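Local coordinates for protein Na-translocating NADH-quinone reductase subunit C NqrC (Shewanella oneidensis, PDB 4XHF) that binds flavin mononucleotide as the soluble part of the C subunit of a bacterial, membrane-bound respiratory complex with several subunits, at residues 72-77 with 239-243; 142-148 with 162-168; 198-203 with 211-216. One frame throughout, in Å; residues are numbered along the deposited sequence.

Contact 1 of 3, residues 72-77 with 239-243; sequences INLDTG and GFQTF
Leu-74 and Gly-239 share a water that lies 2.7 Å from Leu-74 O and 2.7 Å from Gly-239 O, and the same water accepts from Phe-243 N at 3.0 Å. With more acceptors around it than protons to give, its hold on either carbonyl may be partial. Phe-243 N belongs to the first turn of helix 241-249, for which Phe-240 is the N-cap residue, so the water fastens the start of the helix to the turn that follows strand 67-73. That turn is an Asx motif: Asn-73 OD1 accepts from Thr-76 N on a lone pair, in the carbonyl plane, at 3.0 Å. Thr-242 drops its methyl onto the turn, CG2 coming to 3.3 Å from Thr-76 O. Two rings carry the apolar side. Leu-74 CD2 stands over a face of Phe-240, 4.0 Å from the ring centroid and 29° off the normal, a CH-pi contact, while Ile-72 CD1 meets that ring at its edge. Phe-243, its CG anti to the backbone N (chi1 170°), presents its ring to Ile-72, whose CG1 lies over one ring face and whose CG2 reaches CE1 at 3.7 Å; Gly-77 O sits at the edge, in the ring plane.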
loop_
_atom_site.group_PDB
_atom_site.type_symbol
_atom_site.label_atom_id
_atom_site.label_comp_id
_atom_site.label_asym_id
_atom_site.label_seq_id
_atom_site.Cartn_x
_atom_site.Cartn_y
_atom_site.Cartn_z
ATOM N N ILE A 72 -11.661 1.397 -7.210
ATOM C CA ILE A 72 -11.470 2.513 -8.126
ATOM C C ILE A 72 -10.812 2.057 -9.418
ATOM O O ILE A 72 -9.996 1.136 -9.425
ATOM C CB ILE A 72 -10.617 3.637 -7.482
ATOM C CG1 ILE A 72 -9.220 3.130 -7.115
ATOM C CG2 ILE A 72 -11.319 4.192 -6.252
ATOM C CD1 ILE A 72 -8.149 3.506 -8.115
ATOM N N ASN A 73 -11.190 2.706 -10.513
ATOM C CA ASN A 73 -10.561 2.481 -11.803
ATOM C C ASN A 73 -9.235 3.226 -11.870
ATOM O O ASN A 73 -9.199 4.452 -11.787
ATOM C CB ASN A 73 -11.485 2.933 -12.931
ATOM C CG ASN A 73 -10.957 2.567 -14.298
ATOM O OD1 ASN A 73 -10.090 3.245 -14.845
ATOM N ND2 ASN A 73 -11.484 1.489 -14.863
ATOM N N LEU A 74 -8.148 2.480 -12.015
ATOM C CA LEU A 74 -6.811 3.058 -11.956
ATOM C C LEU A 74 -6.543 4.056 -13.079
ATOM O O LEU A 74 -5.870 5.064 -12.869
ATOM C CB LEU A 74 -5.763 1.944 -11.990
ATOM C CG LEU A 74 -5.602 1.164 -10.682
ATOM C CD1 LEU A 74 -4.830 -0.124 -10.915
ATOM C CD2 LEU A 74 -4.908 2.015 -9.631
ATOM N N ASP A 75 -7.072 3.782 -14.268
ATOM C CA ASP A 75 -6.838 4.647 -15.420
ATOM C C ASP A 75 -7.588 5.973 -15.313
ATOM O O ASP A 75 -7.043 7.026 -15.651
ATOM C CB ASP A 75 -7.244 3.932 -16.711
ATOM C CG ASP A 75 -6.304 2.796 -17.071
ATOM O OD1 ASP A 75 -5.082 2.935 -16.850
ATOM O OD2 ASP A 75 -6.788 1.762 -17.579
ATOM N N THR A 76 -8.830 5.918 -14.841
ATOM C CA THR A 76 -9.688 7.101 -14.800
ATOM C C THR A 76 -9.734 7.742 -13.417
ATOM O O THR A 76 -9.963 8.945 -13.291
ATOM C CB THR A 76 -11.132 6.760 -15.220
ATOM O OG1 THR A 76 -11.753 5.951 -14.214
ATOM C CG2 THR A 76 -11.146 6.018 -16.548
ATOM N N GLY A 77 -9.519 6.936 -12.383
ATOM C CA GLY A 77 -9.620 7.412 -11.015
ATOM C C GLY A 77 -11.049 7.380 -10.498
ATOM O O GLY A 77 -11.312 7.774 -9.361
ATOM N N GLY A 239 -0.093 4.005 -11.676
ATOM C CA GLY A 239 -0.565 3.589 -10.367
ATOM C C GLY A 239 -1.743 4.413 -9.892
ATOM O O GLY A 239 -2.752 4.522 -10.587
ATOM N N PHE A 240 -1.610 5.002 -8.708
ATOM C CA PHE A 240 -2.712 5.715 -8.072
ATOM C C PHE A 240 -2.669 7.224 -8.296
ATOM O O PHE A 240 -3.411 7.965 -7.656
ATOM C CB PHE A 240 -2.717 5.426 -6.569
ATOM C CG PHE A 240 -3.128 4.025 -6.224
ATOM C CD1 PHE A 240 -4.455 3.639 -6.307
ATOM C CD2 PHE A 240 -2.188 3.093 -5.820
ATOM C CE1 PHE A 240 -4.836 2.351 -5.993
ATOM C CE2 PHE A 240 -2.563 1.803 -5.505
ATOM C CZ PHE A 240 -3.890 1.431 -5.591
ATOM N N GLN A 241 -1.818 7.684 -9.208
ATOM C CA GLN A 241 -1.629 9.120 -9.387
ATOM C C GLN A 241 -2.893 9.791 -9.918
ATOM O O GLN A 241 -3.282 10.854 -9.437
ATOM C CB GLN A 241 -0.454 9.399 -10.323
ATOM C CG GLN A 241 0.522 10.433 -9.782
ATOM C CD GLN A 241 1.761 10.565 -10.642
ATOM O OE1 GLN A 241 2.852 10.149 -10.248
ATOM N NE2 GLN A 241 1.602 11.146 -11.825
ATOM N N THR A 242 -3.530 9.169 -10.906
ATOM C CA THR A 242 -4.785 9.684 -11.444
ATOM C C THR A 242 -5.830 9.770 -10.340
ATOM O O THR A 242 -6.505 10.785 -10.192
ATOM C CB THR A 242 -5.323 8.801 -12.588
ATOM O OG1 THR A 242 -4.448 8.886 -13.717
ATOM C CG2 THR A 242 -6.728 9.239 -13.012
ATOM N N PHE A 243 -5.951 8.694 -9.570
ATOM C CA PHE A 243 -6.911 8.628 -8.475
ATOM C C PHE A 243 -6.694 9.748 -7.463
ATOM O O PHE A 243 -7.651 10.373 -7.009
ATOM C CB PHE A 243 -6.822 7.268 -7.783
ATOM C CG PHE A 243 -7.588 7.190 -6.495
ATOM C CD1 PHE A 243 -8.958 7.387 -6.474
ATOM C CD2 PHE A 243 -6.939 6.909 -5.306
ATOM C CE1 PHE A 243 -9.663 7.312 -5.287
ATOM C CE2 PHE A 243 -7.640 6.832 -4.119
ATOM C CZ PHE A 243 -9.004 7.031 -4.111
HETATM O O HOH W 1 -5.030 6.034 -10.546
#

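Contact 2 of 3, residues 142-148 with 162-168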
loop_
_atom_site.group_PDB
_atom_site.type_symbol
_atom_site.label_atom_id
_atom_site.label_comp_id
_atom_site.label_asym_id
_atom_site.label_seq_id
_atom_site.Cartn_x
_atom_site.Cartn_y
_atom_site.Cartn_z
ATOM N N TRP A 142 13.840 -11.989 -5.245
ATOM C CA TRP A 142 13.487 -13.358 -5.608
ATOM C C TRP A 142 11.987 -13.614 -5.615
ATOM O O TRP A 142 11.538 -14.653 -6.100
ATOM C CB TRP A 142 14.156 -14.345 -4.646
ATOM C CG TRP A 142 15.639 -14.342 -4.752
ATOM C CD1 TRP A 142 16.530 -13.964 -3.792
ATOM C CD2 TRP A 142 16.413 -14.722 -5.893
ATOM N NE1 TRP A 142 17.814 -14.093 -4.263
ATOM C CE2 TRP A 142 17.768 -14.555 -5.553
ATOM C CE3 TRP A 142 16.092 -15.190 -7.171
ATOM C CZ2 TRP A 142 18.800 -14.841 -6.440
ATOM C CZ3 TRP A 142 17.118 -15.473 -8.050
ATOM C CH2 TRP A 142 18.455 -15.298 -7.680
ATOM N N SER A 143 11.214 -12.674 -5.085
ATOM C CA SER A 143 9.786 -12.900 -4.903
ATOM C C SER A 143 8.968 -11.621 -4.954
ATOM O O SER A 143 9.509 -10.516 -4.918
ATOM C CB SER A 143 9.541 -13.598 -3.567
ATOM O OG SER A 143 9.906 -12.750 -2.492
ATOM N N MET A 144 7.653 -11.795 -5.038
ATOM C CA MET A 144 6.718 -10.684 -4.965
ATOM C C MET A 144 6.505 -10.287 -3.511
ATOM O O MET A 144 6.344 -11.141 -2.638
ATOM C CB MET A 144 5.382 -11.059 -5.609
ATOM C CG MET A 144 5.458 -11.375 -7.100
ATOM S SD MET A 144 6.185 -10.060 -8.102
ATOM C CE MET A 144 5.210 -8.662 -7.570
ATOM N N ILE A 145 6.505 -8.983 -3.267
ATOM C CA ILE A 145 6.290 -8.436 -1.936
ATOM C C ILE A 145 5.000 -7.624 -1.945
ATOM O O ILE A 145 4.830 -6.749 -2.787
ATOM C CB ILE A 145 7.478 -7.554 -1.491
ATOM C CG1 ILE A 145 8.782 -8.361 -1.527
ATOM C CG2 ILE A 145 7.239 -6.994 -0.094
ATOM C CD1 ILE A 145 10.040 -7.516 -1.417
ATOM N N TYR A 146 4.097 -7.932 -1.016
ATOM C CA TYR A 146 2.792 -7.276 -0.930
ATOM C C TYR A 146 2.636 -6.484 0.360
ATOM O O TYR A 146 3.084 -6.916 1.420
ATOM C CB TYR A 146 1.670 -8.309 -1.012
ATOM C CG TYR A 146 1.584 -9.022 -2.333
ATOM C CD1 TYR A 146 2.482 -10.026 -2.662
ATOM C CD2 TYR A 146 0.593 -8.702 -3.245
ATOM C CE1 TYR A 146 2.401 -10.682 -3.869
ATOM C CE2 TYR A 146 0.501 -9.351 -4.451
ATOM C CZ TYR A 146 1.406 -10.341 -4.761
ATOM O OH TYR A 146 1.311 -10.989 -5.971
ATOM N N GLY A 147 1.965 -5.341 0.272
ATOM C CA GLY A 147 1.741 -4.512 1.439
ATOM C C GLY A 147 0.750 -3.390 1.201
ATOM O O GLY A 147 0.067 -3.353 0.177
ATOM N N TYR A 148 0.678 -2.477 2.166
ATOM C CA TYR A 148 -0.186 -1.305 2.083
ATOM C C TYR A 148 0.578 -0.060 2.525
ATOM O O TYR A 148 1.422 -0.131 3.419
ATOM C CB TYR A 148 -1.441 -1.485 2.948
ATOM C CG TYR A 148 -2.354 -2.603 2.495
ATOM C CD1 TYR A 148 -3.367 -2.373 1.573
ATOM C CD2 TYR A 148 -2.204 -3.891 2.992
ATOM C CE1 TYR A 148 -4.202 -3.395 1.158
ATOM C CE2 TYR A 148 -3.034 -4.918 2.584
ATOM C CZ TYR A 148 -4.031 -4.664 1.667
ATOM O OH TYR A 148 -4.859 -5.683 1.255
ATOM N N VAL A 162 2.840 -1.073 5.732
ATOM C CA VAL A 162 2.657 -2.425 6.241
ATOM C C VAL A 162 2.915 -3.430 5.128
ATOM O O VAL A 162 2.197 -3.451 4.133
ATOM C CB VAL A 162 1.230 -2.638 6.799
ATOM C CG1 VAL A 162 1.033 -4.079 7.256
ATOM C CG2 VAL A 162 0.954 -1.686 7.949
ATOM N N VAL A 163 3.943 -4.255 5.300
ATOM C CA VAL A 163 4.207 -5.365 4.388
ATOM C C VAL A 163 3.770 -6.647 5.085
ATOM O O VAL A 163 4.134 -6.882 6.236
ATOM C CB VAL A 163 5.699 -5.437 3.983
ATOM C CG1 VAL A 163 5.989 -6.674 3.141
ATOM C CG2 VAL A 163 6.101 -4.182 3.225
ATOM N N TYR A 164 2.983 -7.465 4.389
ATOM C CA TYR A 164 2.366 -8.639 5.004
ATOM C C TYR A 164 2.693 -9.954 4.291
ATOM O O TYR A 164 2.349 -11.026 4.788
ATOM C CB TYR A 164 0.845 -8.454 5.063
ATOM C CG TYR A 164 0.168 -8.426 3.710
ATOM C CD1 TYR A 164 -0.200 -9.603 3.071
ATOM C CD2 TYR A 164 -0.113 -7.223 3.076
ATOM C CE1 TYR A 164 -0.818 -9.584 1.838
ATOM C CE2 TYR A 164 -0.734 -7.195 1.842
ATOM C CZ TYR A 164 -1.083 -8.381 1.230
ATOM O OH TYR A 164 -1.701 -8.373 0.003
ATOM N N GLU A 165 3.341 -9.880 3.132
ATOM C CA GLU A 165 3.698 -11.092 2.393
ATOM C C GLU A 165 4.957 -10.908 1.555
ATOM O O GLU A 165 5.164 -9.862 0.941
ATOM C CB GLU A 165 2.541 -11.530 1.490
ATOM C CG GLU A 165 2.868 -12.732 0.605
ATOM C CD GLU A 165 1.688 -13.195 -0.228
ATOM O OE1 GLU A 165 0.547 -12.789 0.070
ATOM O OE2 GLU A 165 1.903 -13.966 -1.187
ATOM N N HIS A 166 5.785 -11.949 1.523
ATOM C CA HIS A 166 7.006 -11.942 0.731
ATOM C C HIS A 166 7.568 -13.353 0.630
ATOM O O HIS A 166 7.092 -14.271 1.300
ATOM C CB HIS A 166 8.047 -11.005 1.347
ATOM C CG HIS A 166 8.699 -11.557 2.575
ATOM N ND1 HIS A 166 9.885 -12.256 2.537
ATOM C CD2 HIS A 166 8.325 -11.523 3.877
ATOM C CE1 HIS A 166 10.217 -12.625 3.761
ATOM N NE2 HIS A 166 9.287 -12.193 4.592
ATOM N N GLY A 167 8.582 -13.517 -0.213
ATOM C CA GLY A 167 9.267 -14.788 -0.363
ATOM C C GLY A 167 10.774 -14.601 -0.382
ATOM O O GLY A 167 11.512 -15.460 -0.864
ATOM N N GLU A 168 11.225 -13.464 0.136
ATOM C CA GLU A 168 12.648 -13.148 0.203
ATOM C C GLU A 168 13.356 -14.040 1.220
ATOM O O GLU A 168 12.732 -14.563 2.143
ATOM C CB GLU A 168 12.851 -11.676 0.569
ATOM C CG GLU A 168 12.107 -10.693 -0.329
ATOM C CD GLU A 168 12.672 -10.636 -1.736
ATOM O OE1 GLU A 168 13.524 -9.761 -1.999
ATOM O OE2 GLU A 168 12.259 -11.457 -2.581
HETATM O O HOH W 2 -1.142 -5.540 -1.510
#
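Glu-168 OE2 is held by two donors from the facing segment: Ser-143 OG gives its proton to it at 2.7 Å from the anti side, somewhat out of the carboxylate plane, and Trp-142 N comes to its syn lone pair at 3.1 Å in a fairly straight bond. The other oxygen, OE1, is taken by Thr-223 OG1 and Leu-141 N. The bend at chi2 (-69°) folds the glutamate back to meet these groups. Ser-143 OG also accepts a weak bond from Gly-167 N.

Beyond this end the strands pair as an antiparallel hairpin, 144-151 with 158-165, interrupted by a classic beta bulge. Tyr-164 and Glu-165 both face Tyr-146: Tyr-146 N donates to Glu-165 O at 2.9 Å, and Tyr-146 O accepts from Tyr-164 N at 3.0 Å and, weakly, from Glu-165 N. Regular pairing resumes with Gly-147 opposite Val-163, a non-hydrogen-bonded pair, and Tyr-148 and Val-162 then bond in both directions.

At the bulge, chi1 of 67°, with CG between the backbone N and the carbonyl carbon, lays the Tyr-164 ring across the partner strand. Tyr-146 O lies over one face of it, toward the rim, Tyr-146 CB touches the phenol end, and Tyr-164 CE2 meets Tyr-148 CE2 at 3.3 Å; these two rings touch by their outer carbons, neither lying over the other, with planes 25° apart. A water joins Tyr-164 OH to Gly-147 O. Ile-145 CG2 presses on Val-163 CG1 at 3.5 Å, while Ile-145 CD1 packs on Glu-168 CG. Glu-165 lies alongside the Tyr-146 ring and forms a salt bridge with Arg-91.

Both carboxylate oxygens of Glu-168 thus have donors that fix its rotation, and since Trp-142 and Glu-168 both touch the flavin mononucleotide, this network ties two pieces of the pocket wall together.

Contact 3 of 3, residues 198-203 with 211-216; sequences AMRLVK and IHGVDA
A small parallel sheet of two strands, 200-202 and 213-215, carries this contact within the FMN-binding domain, and its C-terminal end faces the flavin mononucleotide. The strands run at 43° to each other and are joined by four backbone bonds that alternate in direction. Arg-200 N donates to His-212 O, Val-214 N to Arg-200 O, Val-202 N to Val-214 O, and Ala-216 N to Val-202 O; the longest of them, from Val-214 N to Arg-200 O, measures 3.3 Å. Val-202 O has a second donor, a water at 2.6 Å that also donates to Asp-215 OD1. That carboxylate oxygen further accepts from Val-206 N, in the chain between the two strands.

At the N-terminal end His-212 lies sandwiched between aliphatic groups. Ala-198 CB sits over one face, 3.8 Å from the ring centroid and 17° off the normal, a CH-pi contact, while Ile-211 CG2 covers the opposite face above its centre. The edge is tied too, through ND1 to Gln-189 O. Close by, Met-199 is bent at chi2 and chi3, which curls its CE onto Val-214 CG2; at 3.2 Å this is tighter than usual van der Waals contact. Leu-201, on the same face of the sheet as Val-214, meets it through CD1 and approaches the Ala-216 methyl with its CB.

Lys-203 rests CG against Ala-216 CB at the other end, and its chain continues past Thr-221 until NZ makes a long, weak ion pair with phosphate oxygen O1P of the flavin mononucleotide. The Ala-216 N bond to Val-202 O holds the backbone just ahead of Lys-203, consistent with the sheet bringing a positive charge near the phosphate, where it could offset a little of the negative charge.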
loop_
_atom_site.group_PDB
_atom_site.type_symbol
_atom_site.label_atom_id
_atom_site.label_comp_id
_atom_site.label_asym_id
_atom_site.label_seq_id
_atom_site.Cartn_x
_atom_site.Cartn_y
_atom_site.Cartn_z
ATOM N N ALA A 198 10.483 10.597 -5.140
ATOM C CA ALA A 198 11.790 10.971 -4.600
ATOM C C ALA A 198 12.331 10.008 -3.543
ATOM O O ALA A 198 13.482 10.139 -3.122
ATOM C CB ALA A 198 11.712 12.378 -4.016
ATOM N N MET A 199 11.516 9.051 -3.106
ATOM C CA MET A 199 11.944 8.112 -2.071
ATOM C C MET A 199 13.135 7.274 -2.532
ATOM O O MET A 199 13.105 6.676 -3.607
ATOM C CB MET A 199 10.796 7.187 -1.663
ATOM C CG MET A 199 9.655 7.874 -0.933
ATOM S SD MET A 199 10.092 8.562 0.676
ATOM C CE MET A 199 10.589 7.104 1.588
ATOM N N ARG A 200 14.178 7.244 -1.707
ATOM C CA ARG A 200 15.369 6.446 -1.972
ATOM C C ARG A 200 15.816 5.747 -0.696
ATOM O O ARG A 200 15.870 6.370 0.366
ATOM C CB ARG A 200 16.508 7.319 -2.509
ATOM C CG ARG A 200 16.190 8.065 -3.791
ATOM C CD ARG A 200 16.075 7.124 -4.975
ATOM N NE ARG A 200 15.747 7.841 -6.206
ATOM C CZ ARG A 200 14.513 8.147 -6.599
ATOM N NH1 ARG A 200 13.461 7.804 -5.865
ATOM N NH2 ARG A 200 14.328 8.803 -7.737
ATOM N N LEU A 201 16.131 4.459 -0.793
ATOM C CA LEU A 201 16.700 3.742 0.342
ATOM C C LEU A 201 18.190 4.045 0.444
ATOM O O LEU A 201 18.925 3.933 -0.538
ATOM C CB LEU A 201 16.460 2.238 0.221
ATOM C CG LEU A 201 15.222 1.759 0.982
ATOM C CD1 LEU A 201 13.948 2.229 0.296
ATOM C CD2 LEU A 201 15.236 0.253 1.126
ATOM N N VAL A 202 18.619 4.430 1.643
ATOM C CA VAL A 202 19.955 4.968 1.863
ATOM C C VAL A 202 20.770 4.074 2.783
ATOM O O VAL A 202 20.267 3.581 3.793
ATOM C CB VAL A 202 19.886 6.384 2.473
ATOM C CG1 VAL A 202 21.279 6.964 2.678
ATOM C CG2 VAL A 202 19.048 7.299 1.594
ATOM N N LYS A 203 22.040 3.886 2.438
ATOM C CA LYS A 203 22.937 3.057 3.231
ATOM C C LYS A 203 23.761 3.907 4.192
ATOM O O LYS A 203 24.205 3.427 5.234
ATOM C CB LYS A 203 23.864 2.245 2.317
ATOM C CG LYS A 203 23.147 1.174 1.498
ATOM C CD LYS A 203 24.120 0.168 0.888
ATOM C CE LYS A 203 24.766 0.695 -0.384
ATOM N NZ LYS A 203 25.705 -0.299 -0.979
ATOM N N ILE A 211 13.811 13.630 4.417
ATOM C CA ILE A 211 12.407 13.235 4.381
ATOM C C ILE A 211 12.091 12.290 3.219
ATOM O O ILE A 211 10.993 11.738 3.147
ATOM C CB ILE A 211 11.490 14.485 4.306
ATOM C CG1 ILE A 211 10.053 14.131 4.699
ATOM C CG2 ILE A 211 11.548 15.125 2.920
ATOM C CD1 ILE A 211 9.211 15.338 5.090
ATOM N N HIS A 212 13.054 12.098 2.321
ATOM C CA HIS A 212 12.889 11.174 1.199
ATOM C C HIS A 212 13.752 9.925 1.362
ATOM O O HIS A 212 13.872 9.125 0.435
ATOM C CB HIS A 212 13.237 11.862 -0.122
ATOM C CG HIS A 212 12.420 13.083 -0.403
ATOM N ND1 HIS A 212 11.050 13.043 -0.555
ATOM C CD2 HIS A 212 12.778 14.378 -0.566
ATOM C CE1 HIS A 212 10.601 14.262 -0.793
ATOM N NE2 HIS A 212 11.630 15.090 -0.805
ATOM N N GLY A 213 14.348 9.764 2.540
ATOM C CA GLY A 213 15.268 8.667 2.791
ATOM C C GLY A 213 14.742 7.643 3.777
ATOM O O GLY A 213 14.078 7.993 4.751
ATOM N N VAL A 214 15.039 6.373 3.511
ATOM C CA VAL A 214 14.731 5.281 4.433
ATOM C C VAL A 214 15.954 4.388 4.566
ATOM O O VAL A 214 16.630 4.107 3.576
ATOM C CB VAL A 214 13.532 4.431 3.960
ATOM C CG1 VAL A 214 13.155 3.403 5.023
ATOM C CG2 VAL A 214 12.347 5.317 3.632
ATOM N N ASP A 215 16.231 3.937 5.785
ATOM C CA ASP A 215 17.408 3.117 6.036
ATOM C C ASP A 215 17.357 1.808 5.260
ATOM O O ASP A 215 16.420 1.023 5.402
ATOM C CB ASP A 215 17.551 2.813 7.529
ATOM C CG ASP A 215 17.964 4.027 8.334
ATOM O OD1 ASP A 215 19.163 4.375 8.309
ATOM O OD2 ASP A 215 17.095 4.621 9.005
ATOM N N ALA A 216 18.368 1.587 4.429
ATOM C CA ALA A 216 18.561 0.293 3.799
ATOM C C ALA A 216 19.053 -0.690 4.849
ATOM O O ALA A 216 19.765 -0.307 5.776
ATOM C CB ALA A 216 19.551 0.395 2.655
HETATM O O HOH W 3 21.157 3.947 6.240
#

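How the contacts relate
From the N terminus, the chain first runs through helices 29-48 and 58-66 to strand 67-73, where contact 1 begins; it closes only at helix 241-249, near the C terminus, so contacts 2 and 3 are both nested in its loop. Contact 2 closes the hairpin of strands 144-151 and 158-165, and contact 3 follows it in series, closing the short loop between strands 200-202 and 213-215. Contacts 1 and 2 reach the same antiparallel sheet on opposite sides of the chain's centre, their own centres about 22 Å apart. Contacts 2 and 3, centres about 19 Å apart and not touching, each bring residues to the flavin mononucleotide, whereas contact 1 ties the terminal helix to the sheet.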